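Local coordinates for putative nucleoside-diphosphate-sugar epimerase (Staphylococcus aureus subsp. aureus, PDB 3E48), which is of unknown function but, as a putative nucleoside-diphosphate-sugar epimerase of the Rossmann type, probably binds NAD(P)(H), at residues B[105-110]-B[140-145]; B[113-118]-B[244-249]; B[153-158]-B[217-222]; B[162-167]-B[202-207]. All blocks are in the same frame, centred on the assembly; numbering follows the deposited sequence.

Contact 1 of 4, residues B[105-110]-B[140-145]; sequences GYYADQ and MAMYMD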
# COMPACT_ATOMS: atom_id res chain seq x y z
N GLY B 105 -0.42 7.00 -10.45
CA GLY B 105 0.48 6.15 -9.69
C GLY B 105 1.35 5.25 -10.54
O GLY B 105 1.10 5.06 -11.72
N TYR B 106 2.38 4.69 -9.91
CA TYR B 106 3.33 3.80 -10.59
C TYR B 106 2.88 2.34 -10.42
O TYR B 106 2.36 1.98 -9.37
CB TYR B 106 4.72 4.01 -10.00
CG TYR B 106 5.84 3.35 -10.76
CD1 TYR B 106 5.93 3.47 -12.15
CD2 TYR B 106 6.84 2.65 -10.10
CE1 TYR B 106 6.99 2.91 -12.86
CE2 TYR B 106 7.91 2.08 -10.79
CZ TYR B 106 7.98 2.22 -12.17
OH TYR B 106 9.03 1.66 -12.86
N TYR B 107 3.11 1.51 -11.43
CA TYR B 107 2.68 0.11 -11.38
C TYR B 107 3.44 -0.84 -10.45
O TYR B 107 3.03 -1.99 -10.28
CB TYR B 107 2.63 -0.49 -12.79
CG TYR B 107 3.95 -0.82 -13.48
CD1 TYR B 107 3.98 -1.76 -14.51
CD2 TYR B 107 5.14 -0.18 -13.14
CE1 TYR B 107 5.16 -2.05 -15.20
CE2 TYR B 107 6.33 -0.46 -13.83
CZ TYR B 107 6.33 -1.40 -14.86
OH TYR B 107 7.50 -1.68 -15.53
N ALA B 108 4.53 -0.38 -9.85
CA ALA B 108 5.31 -1.23 -8.93
C ALA B 108 4.70 -1.03 -7.55
O ALA B 108 5.31 -0.43 -6.66
CB ALA B 108 6.77 -0.81 -8.94
N ASP B 109 3.49 -1.56 -7.37
CA ASP B 109 2.76 -1.36 -6.13
C ASP B 109 2.08 -2.58 -5.50
O ASP B 109 1.20 -2.42 -4.65
CB ASP B 109 1.70 -0.28 -6.35
CG ASP B 109 0.64 -0.69 -7.37
OD1 ASP B 109 0.72 -1.81 -7.92
OD2 ASP B 109 -0.28 0.12 -7.62
N GLN B 110 2.47 -3.79 -5.89
CA GLN B 110 1.85 -4.98 -5.31
C GLN B 110 2.26 -5.15 -3.85
O GLN B 110 3.26 -4.58 -3.41
CB GLN B 110 2.23 -6.24 -6.10
CG GLN B 110 1.83 -6.17 -7.58
CD GLN B 110 3.01 -5.82 -8.48
OE1 GLN B 110 3.83 -4.96 -8.14
NE2 GLN B 110 3.09 -6.48 -9.63
N MSE B 140 0.83 3.67 -14.13
CA MSE B 140 1.65 3.72 -15.33
C MSE B 140 2.83 2.75 -15.28
O MSE B 140 3.34 2.43 -14.20
CB MSE B 140 2.17 5.15 -15.56
CG MSE B 140 3.15 5.64 -14.50
SE MSE B 140 3.57 7.53 -14.67
CE MSE B 140 3.59 7.96 -12.79
N ALA B 141 3.25 2.29 -16.46
CA ALA B 141 4.39 1.38 -16.57
C ALA B 141 5.66 2.22 -16.52
O ALA B 141 5.59 3.42 -16.27
CB ALA B 141 4.30 0.59 -17.88
N MSE B 142 6.82 1.60 -16.75
CA MSE B 142 8.11 2.30 -16.68
C MSE B 142 8.42 3.21 -17.88
O MSE B 142 8.29 2.80 -19.03
CB MSE B 142 9.24 1.28 -16.51
CG MSE B 142 10.59 1.90 -16.15
SE MSE B 142 12.01 0.58 -15.95
CE MSE B 142 11.37 -0.33 -14.36
N TYR B 143 8.85 4.44 -17.61
CA TYR B 143 9.17 5.38 -18.68
C TYR B 143 10.26 4.88 -19.63
O TYR B 143 11.30 4.39 -19.18
CB TYR B 143 9.66 6.73 -18.13
CG TYR B 143 8.72 7.46 -17.21
CD1 TYR B 143 7.40 7.70 -17.58
CD2 TYR B 143 9.17 7.96 -15.99
CE1 TYR B 143 6.55 8.44 -16.75
CE2 TYR B 143 8.34 8.70 -15.16
CZ TYR B 143 7.03 8.94 -15.55
OH TYR B 143 6.20 9.68 -14.74
N MSE B 144 10.04 5.05 -20.93
CA MSE B 144 11.05 4.67 -21.92
C MSE B 144 12.05 5.81 -22.05
O MSE B 144 13.23 5.58 -22.32
CB MSE B 144 10.43 4.48 -23.30
CG MSE B 144 9.75 3.15 -23.55
SE MSE B 144 8.99 3.14 -25.33
CE MSE B 144 7.99 1.50 -25.15
N ASP B 145 11.56 7.03 -21.86
CA ASP B 145 12.36 8.23 -22.03
C ASP B 145 13.79 8.24 -21.48
O ASP B 145 14.72 8.61 -22.19
CB ASP B 145 11.57 9.43 -21.49
CG ASP B 145 10.20 9.56 -22.14
OD1 ASP B 145 9.36 8.65 -21.95
OD2 ASP B 145 9.96 10.56 -22.84

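Contact 2 of 4, residues B[113-118]-B[244-249]; sequences NPFHMS and ASMYHA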
# COMPACT_ATOMS: atom_id res chain seq x y z
N ASN B 113 5.85 -6.16 -3.66
CA ASN B 113 6.79 -5.53 -4.57
C ASN B 113 7.90 -4.88 -3.74
O ASN B 113 7.64 -4.03 -2.90
CB ASN B 113 6.08 -4.48 -5.44
CG ASN B 113 6.94 -4.00 -6.59
OD1 ASN B 113 8.03 -3.48 -6.37
ND2 ASN B 113 6.46 -4.19 -7.81
N PRO B 114 9.16 -5.28 -3.99
CA PRO B 114 10.35 -4.77 -3.29
C PRO B 114 10.78 -3.35 -3.62
O PRO B 114 11.67 -2.80 -2.96
CB PRO B 114 11.42 -5.80 -3.66
CG PRO B 114 11.05 -6.14 -5.06
CD PRO B 114 9.54 -6.30 -4.98
N PHE B 115 10.15 -2.75 -4.63
CA PHE B 115 10.48 -1.37 -5.00
C PHE B 115 10.29 -0.49 -3.77
O PHE B 115 9.24 -0.52 -3.13
CB PHE B 115 9.57 -0.89 -6.14
CG PHE B 115 9.83 0.53 -6.57
CD1 PHE B 115 11.13 0.97 -6.77
CD2 PHE B 115 8.78 1.42 -6.76
CE1 PHE B 115 11.39 2.29 -7.16
CE2 PHE B 115 9.02 2.74 -7.15
CZ PHE B 115 10.33 3.17 -7.35
N HIS B 116 11.31 0.31 -3.45
CA HIS B 116 11.28 1.18 -2.28
C HIS B 116 10.08 2.09 -2.15
O HIS B 116 9.72 2.48 -1.04
CB HIS B 116 12.56 2.02 -2.23
CG HIS B 116 13.75 1.28 -1.69
ND1 HIS B 116 13.88 -0.09 -1.77
CD2 HIS B 116 14.88 1.73 -1.09
CE1 HIS B 116 15.04 -0.45 -1.24
NE2 HIS B 116 15.66 0.64 -0.83
N MSE B 117 9.47 2.47 -3.27
CA MSE B 117 8.31 3.35 -3.17
C MSE B 117 6.99 2.60 -3.20
O MSE B 117 5.93 3.23 -3.20
CB MSE B 117 8.34 4.40 -4.29
CG MSE B 117 9.59 5.28 -4.31
SE MSE B 117 10.03 6.10 -2.61
CE MSE B 117 8.32 6.95 -2.28
N SER B 118 7.01 1.27 -3.20
CA SER B 118 5.74 0.55 -3.22
C SER B 118 4.85 0.90 -2.02
O SER B 118 3.63 1.02 -2.17
CB SER B 118 5.96 -0.97 -3.30
OG SER B 118 6.48 -1.50 -2.11
N ALA B 244 17.91 0.22 -7.70
CA ALA B 244 18.20 -1.21 -7.77
C ALA B 244 16.96 -2.02 -7.41
O ALA B 244 16.66 -3.02 -8.06
CB ALA B 244 19.36 -1.55 -6.83
N SER B 245 16.24 -1.59 -6.38
CA SER B 245 15.04 -2.30 -5.95
C SER B 245 13.98 -2.33 -7.04
O SER B 245 13.16 -3.25 -7.11
CB SER B 245 14.46 -1.67 -4.67
OG SER B 245 13.75 -0.47 -4.94
N MSE B 246 14.00 -1.32 -7.91
CA MSE B 246 13.04 -1.26 -9.00
C MSE B 246 13.33 -2.40 -9.98
O MSE B 246 12.42 -3.14 -10.36
CB MSE B 246 13.13 0.10 -9.70
CG MSE B 246 12.01 0.38 -10.69
SE MSE B 246 12.00 2.24 -11.24
CE MSE B 246 13.52 2.19 -12.43
N TYR B 247 14.58 -2.55 -10.38
CA TYR B 247 14.92 -3.63 -11.30
C TYR B 247 14.82 -4.99 -10.61
O TYR B 247 14.56 -6.00 -11.26
CB TYR B 247 16.31 -3.39 -11.90
CG TYR B 247 16.27 -2.17 -12.80
CD1 TYR B 247 15.59 -2.21 -14.02
CD2 TYR B 247 16.80 -0.95 -12.39
CE1 TYR B 247 15.42 -1.07 -14.79
CE2 TYR B 247 16.64 0.20 -13.16
CZ TYR B 247 15.94 0.14 -14.36
OH TYR B 247 15.74 1.27 -15.10
N HIS B 248 15.01 -5.00 -9.30
CA HIS B 248 14.89 -6.24 -8.55
C HIS B 248 13.44 -6.71 -8.63
O HIS B 248 13.16 -7.91 -8.74
CB HIS B 248 15.31 -6.02 -7.09
CG HIS B 248 15.30 -7.27 -6.26
ND1 HIS B 248 15.92 -8.43 -6.66
CD2 HIS B 248 14.75 -7.53 -5.05
CE1 HIS B 248 15.76 -9.36 -5.73
NE2 HIS B 248 15.05 -8.84 -4.75
N ALA B 249 12.51 -5.76 -8.60
CA ALA B 249 11.10 -6.11 -8.71
C ALA B 249 10.88 -6.72 -10.09
O ALA B 249 10.05 -7.61 -10.27
CB ALA B 249 10.23 -4.86 -8.54

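Contact 3 of 4, residues B[153-158]-B[217-222]; sequences ELMNMH and TEIKYE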
# COMPACT_ATOMS: atom_id res chain seq x y z
N GLU B 153 26.27 6.03 -21.94
CA GLU B 153 26.96 5.20 -20.96
C GLU B 153 26.89 3.73 -21.35
O GLU B 153 27.88 3.00 -21.25
CB GLU B 153 26.36 5.40 -19.57
CG GLU B 153 27.28 4.99 -18.43
CD GLU B 153 26.66 5.21 -17.06
OE1 GLU B 153 26.09 6.30 -16.83
OE2 GLU B 153 26.76 4.29 -16.21
N LEU B 154 25.72 3.29 -21.81
CA LEU B 154 25.54 1.91 -22.22
C LEU B 154 26.47 1.55 -23.36
O LEU B 154 27.03 0.45 -23.42
CB LEU B 154 24.09 1.66 -22.64
CG LEU B 154 23.04 1.71 -21.53
CD1 LEU B 154 21.66 1.50 -22.14
CD2 LEU B 154 23.33 0.64 -20.48
N MSE B 155 26.65 2.49 -24.29
CA MSE B 155 27.52 2.27 -25.43
C MSE B 155 28.97 2.14 -24.97
O MSE B 155 29.73 1.34 -25.51
CB MSE B 155 27.38 3.42 -26.41
CG MSE B 155 25.96 3.60 -26.92
SE MSE B 155 25.82 4.94 -28.26
CE MSE B 155 25.07 6.38 -27.22
N ASN B 156 29.33 2.93 -23.97
CA ASN B 156 30.68 2.90 -23.42
C ASN B 156 31.00 1.54 -22.81
O ASN B 156 32.05 0.95 -23.09
CB ASN B 156 30.84 3.99 -22.36
CG ASN B 156 32.15 3.87 -21.61
OD1 ASN B 156 33.22 3.75 -22.20
ND2 ASN B 156 32.07 3.92 -20.28
N MSE B 157 30.10 1.03 -21.97
CA MSE B 157 30.30 -0.27 -21.33
C MSE B 157 30.03 -1.41 -22.30
O MSE B 157 30.51 -2.53 -22.10
CB MSE B 157 29.37 -0.43 -20.13
CG MSE B 157 29.47 0.66 -19.09
SE MSE B 157 28.29 0.28 -17.60
CE MSE B 157 26.65 0.99 -18.34
N HIS B 158 29.24 -1.12 -23.33
CA HIS B 158 28.85 -2.12 -24.32
C HIS B 158 28.03 -3.19 -23.61
O HIS B 158 27.97 -4.34 -24.05
CB HIS B 158 30.07 -2.76 -24.99
CG HIS B 158 30.90 -1.80 -25.79
ND1 HIS B 158 31.75 -0.89 -25.20
CD2 HIS B 158 30.98 -1.59 -27.12
CE1 HIS B 158 32.33 -0.16 -26.14
NE2 HIS B 158 31.88 -0.57 -27.32
N THR B 217 26.03 0.24 -32.02
CA THR B 217 27.13 -0.35 -31.27
C THR B 217 26.63 -1.60 -30.54
O THR B 217 25.45 -1.70 -30.20
CB THR B 217 27.70 0.64 -30.24
OG1 THR B 217 26.70 0.94 -29.26
CG2 THR B 217 28.12 1.93 -30.93
N GLU B 218 27.54 -2.54 -30.29
CA GLU B 218 27.18 -3.77 -29.60
C GLU B 218 26.96 -3.55 -28.11
O GLU B 218 27.83 -3.04 -27.41
CB GLU B 218 28.26 -4.84 -29.81
CG GLU B 218 29.67 -4.41 -29.44
CD GLU B 218 30.29 -3.48 -30.48
OE1 GLU B 218 30.42 -3.90 -31.65
OE2 GLU B 218 30.65 -2.34 -30.11
N ILE B 219 25.78 -3.94 -27.63
CA ILE B 219 25.42 -3.81 -26.22
C ILE B 219 24.80 -5.13 -25.77
O ILE B 219 23.69 -5.47 -26.19
CB ILE B 219 24.41 -2.67 -26.00
CG1 ILE B 219 25.00 -1.34 -26.48
CG2 ILE B 219 24.06 -2.57 -24.52
CD1 ILE B 219 24.06 -0.16 -26.36
N LYS B 220 25.50 -5.86 -24.92
CA LYS B 220 25.00 -7.14 -24.44
C LYS B 220 24.49 -7.02 -23.01
O LYS B 220 24.95 -6.17 -22.25
CB LYS B 220 26.10 -8.20 -24.52
CG LYS B 220 26.63 -8.44 -25.93
CD LYS B 220 27.68 -9.54 -25.96
CE LYS B 220 28.29 -9.70 -27.35
NZ LYS B 220 27.28 -10.02 -28.39
N TYR B 221 23.54 -7.87 -22.65
CA TYR B 221 22.99 -7.85 -21.31
C TYR B 221 23.88 -8.60 -20.32
O TYR B 221 23.93 -9.83 -20.32
CB TYR B 221 21.59 -8.48 -21.30
CG TYR B 221 20.96 -8.57 -19.93
CD1 TYR B 221 20.92 -7.46 -19.08
CD2 TYR B 221 20.37 -9.75 -19.48
CE1 TYR B 221 20.30 -7.53 -17.83
CE2 TYR B 221 19.75 -9.83 -18.24
CZ TYR B 221 19.72 -8.72 -17.42
OH TYR B 221 19.08 -8.78 -16.20
N GLU B 222 24.60 -7.84 -19.50
CA GLU B 222 25.49 -8.40 -18.49
C GLU B 222 25.17 -7.69 -17.18
O GLU B 222 25.89 -6.77 -16.77
CB GLU B 222 26.95 -8.17 -18.87
CG GLU B 222 27.40 -8.99 -20.07
CD GLU B 222 28.83 -8.70 -20.47
OE1 GLU B 222 29.72 -8.79 -19.59
OE2 GLU B 222 29.07 -8.39 -21.65
O HOH W 1 29.73 -6.44 -23.90

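Contact 4 of 4, residues B[162-167]-B[202-207]; sequences YPAGDG and YDMKEL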
# COMPACT_ATOMS: atom_id res chain seq x y z
N TYR B 162 21.27 -3.57 -15.87
CA TYR B 162 20.12 -3.62 -14.97
C TYR B 162 20.02 -4.99 -14.30
O TYR B 162 19.95 -6.01 -14.97
CB TYR B 162 18.82 -3.34 -15.73
CG TYR B 162 18.69 -1.95 -16.32
CD1 TYR B 162 19.02 -0.81 -15.57
CD2 TYR B 162 18.16 -1.76 -17.59
CE1 TYR B 162 18.81 0.47 -16.08
CE2 TYR B 162 17.95 -0.49 -18.11
CZ TYR B 162 18.27 0.62 -17.36
OH TYR B 162 18.03 1.88 -17.87
N PRO B 163 20.01 -5.02 -12.96
CA PRO B 163 19.90 -6.28 -12.21
C PRO B 163 18.46 -6.76 -12.20
O PRO B 163 17.82 -6.82 -11.14
CB PRO B 163 20.40 -5.90 -10.83
CG PRO B 163 19.89 -4.49 -10.69
CD PRO B 163 20.22 -3.88 -12.04
N ALA B 164 17.95 -7.11 -13.37
CA ALA B 164 16.57 -7.56 -13.51
C ALA B 164 16.45 -9.04 -13.83
O ALA B 164 15.37 -9.51 -14.19
CB ALA B 164 15.87 -6.74 -14.58
N GLY B 165 17.55 -9.78 -13.71
CA GLY B 165 17.52 -11.20 -14.00
C GLY B 165 16.95 -11.49 -15.38
O GLY B 165 17.28 -10.81 -16.35
N ASP B 166 16.09 -12.50 -15.47
CA ASP B 166 15.49 -12.87 -16.74
C ASP B 166 14.06 -12.34 -16.82
O ASP B 166 13.24 -12.81 -17.61
CB ASP B 166 15.50 -14.39 -16.90
CG ASP B 166 16.89 -14.98 -16.76
OD1 ASP B 166 17.81 -14.50 -17.45
OD2 ASP B 166 17.06 -15.93 -15.96
N GLY B 167 13.76 -11.34 -15.99
CA GLY B 167 12.43 -10.76 -15.96
C GLY B 167 12.10 -9.87 -17.14
O GLY B 167 12.99 -9.37 -17.83
N TYR B 202 9.55 -6.06 -22.39
CA TYR B 202 10.80 -6.53 -22.98
C TYR B 202 11.65 -7.18 -21.90
O TYR B 202 11.73 -6.67 -20.78
CB TYR B 202 11.61 -5.35 -23.52
CG TYR B 202 10.91 -4.47 -24.53
CD1 TYR B 202 10.59 -4.94 -25.80
CD2 TYR B 202 10.62 -3.13 -24.23
CE1 TYR B 202 10.01 -4.10 -26.75
CE2 TYR B 202 10.04 -2.29 -25.17
CZ TYR B 202 9.74 -2.78 -26.43
OH TYR B 202 9.18 -1.95 -27.37
N ASP B 203 12.26 -8.31 -22.21
CA ASP B 203 13.15 -8.92 -21.24
C ASP B 203 14.42 -8.10 -21.46
O ASP B 203 14.51 -7.37 -22.46
CB ASP B 203 13.39 -10.41 -21.54
CG ASP B 203 14.00 -10.65 -22.90
OD1 ASP B 203 14.26 -11.83 -23.22
OD2 ASP B 203 14.23 -9.68 -23.65
N MSE B 204 15.39 -8.17 -20.56
CA MSE B 204 16.59 -7.36 -20.73
C MSE B 204 17.42 -7.73 -21.95
O MSE B 204 18.22 -6.93 -22.44
CB MSE B 204 17.44 -7.42 -19.47
CG MSE B 204 16.77 -6.80 -18.24
SE MSE B 204 16.19 -4.96 -18.51
CE MSE B 204 14.37 -5.27 -19.08
N LYS B 205 17.23 -8.94 -22.46
CA LYS B 205 17.97 -9.40 -23.62
C LYS B 205 17.46 -8.67 -24.87
O LYS B 205 18.25 -8.21 -25.70
CB LYS B 205 17.81 -10.91 -23.78
CG LYS B 205 18.89 -11.57 -24.61
CD LYS B 205 18.79 -13.09 -24.51
CE LYS B 205 19.03 -13.58 -23.09
NZ LYS B 205 20.40 -13.26 -22.61
N GLU B 206 16.14 -8.55 -24.99
CA GLU B 206 15.55 -7.85 -26.13
C GLU B 206 15.85 -6.36 -26.03
O GLU B 206 16.10 -5.70 -27.03
CB GLU B 206 14.03 -8.05 -26.16
CG GLU B 206 13.58 -9.47 -26.44
CD GLU B 206 12.09 -9.64 -26.24
OE1 GLU B 206 11.60 -9.34 -25.14
OE2 GLU B 206 11.41 -10.10 -27.19
N LEU B 207 15.83 -5.84 -24.81
CA LEU B 207 16.11 -4.43 -24.60
C LEU B 207 17.51 -4.12 -25.13
O LEU B 207 17.72 -3.14 -25.84
CB LEU B 207 16.04 -4.07 -23.12
CG LEU B 207 15.47 -2.69 -22.75
CD1 LEU B 207 15.77 -2.42 -21.29
CD2 LEU B 207 16.07 -1.61 -23.62
O HOH W 2 15.54 -10.03 -18.36

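Contact 1 of 4, residues B[105-110]-B[140-145]
Gly105 and Tyr106 run parallel to Met140 at the ends of their two strands, and a pair of backbone bonds straddles Tyr106: Met140 N gives to Gly105 O (2.8 Å), while Tyr107 N gives to Met140 O (2.9 Å). CG of the selenomethionine Met140 packs 3.5 Å from Gly105 O. The side chains of Tyr106 and Met140 leave the sheet on the same face. The Tyr106 ring then runs beside the backbone of 141-142, with Ala141 O near its plane at the edge and the hydroxyl reaching Met142. These are the C-terminal ends of strands 100-106 and 134-143, joined through helix 118-131 as one beta-alpha-beta crossover of the Rossmann-like sheet, the end at which such folds usually receive their nucleotide. Tyr107 begins the loop. Its CG is wedged between the backbone N and the carbonyl carbon (chi1 74°), which swings the ring over the next residue of the partner strand: Ala141 CA stands 3.5 Å from the ring centroid, only 1° off the normal, an almost ideal CH-pi contact. Alanine suits this place because its small CB also lies over that face, 3.9 Å from Tyr107 CE1, so the backbone can come close. The two tyrosines also meet, Tyr107 CD2 standing above the rim of the Tyr106 ring. At the far end Met142 bends at its last torsion (chi3 -67°), bringing CE within 3.4 Å of Tyr106 OH. That hydroxyl is buried with no polar partner in the model, whereas Tyr107 OH bonds weakly to Asn170 O.

Contact 2 of 4, residues B[113-118]-B[244-249]
Ser245, Phe115 and Pro114 bury the most surface where the loop 113-118 lies against helix 239-251. Ser245 faces the loop from the helix, its OG held between backbone N and carbonyl carbon by chi1 of 76°. There OG accepts from His116 N at 3.0 Å with a fairly straight N-H...O angle of 156°, and it also bonds to Leu242 O one turn back in its own helix. Serine suits this spot: it is short enough for the loop to come close, and its single hydroxyl can serve a loop amide and a helix carbonyl together. Phe115 lies next to it with CG anti to the backbone N (chi1 179°), so that the ring runs side by side with the selenomethionine Met246. CB of Met246 is 3.7 Å from Phe115 CD1, and its SE lies 4.7 Å from the ring centroid in an oblique Met-aromatic contact. Pro114 presses its compact, puckered ring on the following helical turn, with CG 3.8 Å from Ala249 CB and 4.0 Å from His248 CD2. Lacking an N-H, proline needs no acceptor here. Around it Asn113 forms an Asx turn, OD1 taking the proton of Phe115 N at 2.8 Å in the carbonyl plane, while Asn113 ND2 is held by Gln110 OE1. A type I turn from Phe115 to Ser118 then leads into helix 118-131, and Pro114 also packs on Ser129 of the second subunit. The chemistry is therefore mainly apolar, with the His116 N bond to Ser245 OG supplying direction, which probably helps set where the loop sits along the helix.

Contact 3 of 4, residues B[153-158]-B[217-222]
His158 and Ile219 come within 4.3 Å at their CA atoms, where helix 147-157 has just ended and the segment 217-222 is about to become strand 220-221. His158 breaks the helix with a positive phi of 63°, and its carbonyl turns to the second segment. His158 O takes the proton of Lys220 N at 3.0 Å; the N-H points straight at it, but the donor stands well above the carbonyl plane. The same oxygen also receives a C-H...O contact from Ile219 CA, and a water that donates to it and to Glu222 OE2 makes a second, longer bridge. The imidazole of His158 folds back over its own helix end, so that Met155 O lies 3.0 Å above the ring centre, and ND1 gives a weak bond to Asn156 O. Glu218, its CG beside both backbone branches (chi1 54°) and its chain bent at chi2, runs along the histidine. Its OE2 meets the ring edge near the plane, 3.1 Å from His158 CD2, with ring and carboxylate planes 26° apart. Both polar side chains suit the solvent-exposed outer side, and the carboxylate may favour a partly positive imidazole. Inward, Ile219 CD1 packs against Leu154 CB (4.1 Å) and the CG of selenomethionine Met155 (4.2 Å), a branched apolar residue suited to this buried side of the helix end. The Thr217 side chain crosses that of Met155 at about a right angle, with OG1, bonded to Ser215 OG, 3.6 Å from Met155 CG. This is a helix-to-strand junction: just beyond it strands 159-160 and 220-221 pair as a small parallel sheet, separate from the main Rossmann-like one.

Contact 4 of 4, residues B[162-167]-B[202-207]
Ala164 and Tyr162 share one partner, the selenomethionine Met204 in the first turn of helix 204-215. Met204 starts with CG anti to its carbonyl carbon (chi1 -64°) and then bends at both of the next torsions, so the chain curls instead of stretching. The curl lays CG against Ala164 CB at 3.8 Å and carries SE to Tyr162 CD2 at 3.9 Å. An unbranched, flexible side chain suits this double task, and a small alanine lets it lie close to the loop. Tyr162 also has CG anti to its carbonyl carbon, and its side chain crosses that of Met204 at about a right angle. SE approaches the ring obliquely, 5.2 Å from the centroid, a Met-aromatic contact, while Leu207 CD1 touches the ring edge near its plane. The ring is further held by a stack with Tyr247. The loop is a type II' beta turn from Ala164 to Gly167, in which Gly165 takes the positive phi of the second position; it faces the point where strand 194-203 passes into helix 204-215. Asp203 is the N-cap there, and with Glu206 it makes a capping box: Asp203 N gives to the anti lone pair of Glu206 OE1 at 3.2 Å, and that carboxylate also meets Arg168 in a salt bridge. Turn and helix start are linked by a water, which donates to Gly165 O (2.8 Å) and Gly167 O (2.7 Å) and accepts from Met204 N (2.9 Å). Beside it, Gly167 O receives a C-H...O contact from Asp203 CA.

From the N terminus, 105-110 opens contact 1 and 113-118 opens contact 2 before contact 1 closes at 140-145, so these two cross. Contact 3 then opens at 153-158 and contact 4 at 162-167; contact 4 closes at 202-207, contact 3 at 217-222 and contact 2 at 244-249, so contact 4 is nested in contact 3 and both in contact 2. Contact 1 joins neighbouring strands of the main sheet, while contact 2 brings helix 239-251 back to the loop before helix 118-131. The same helix also packs on the loop of contact 4, and Tyr221 OH probably hydrogen-bonds Gly165 O, linking contacts 3 and 4. Contacts 1 and 2 both reach the second subunit.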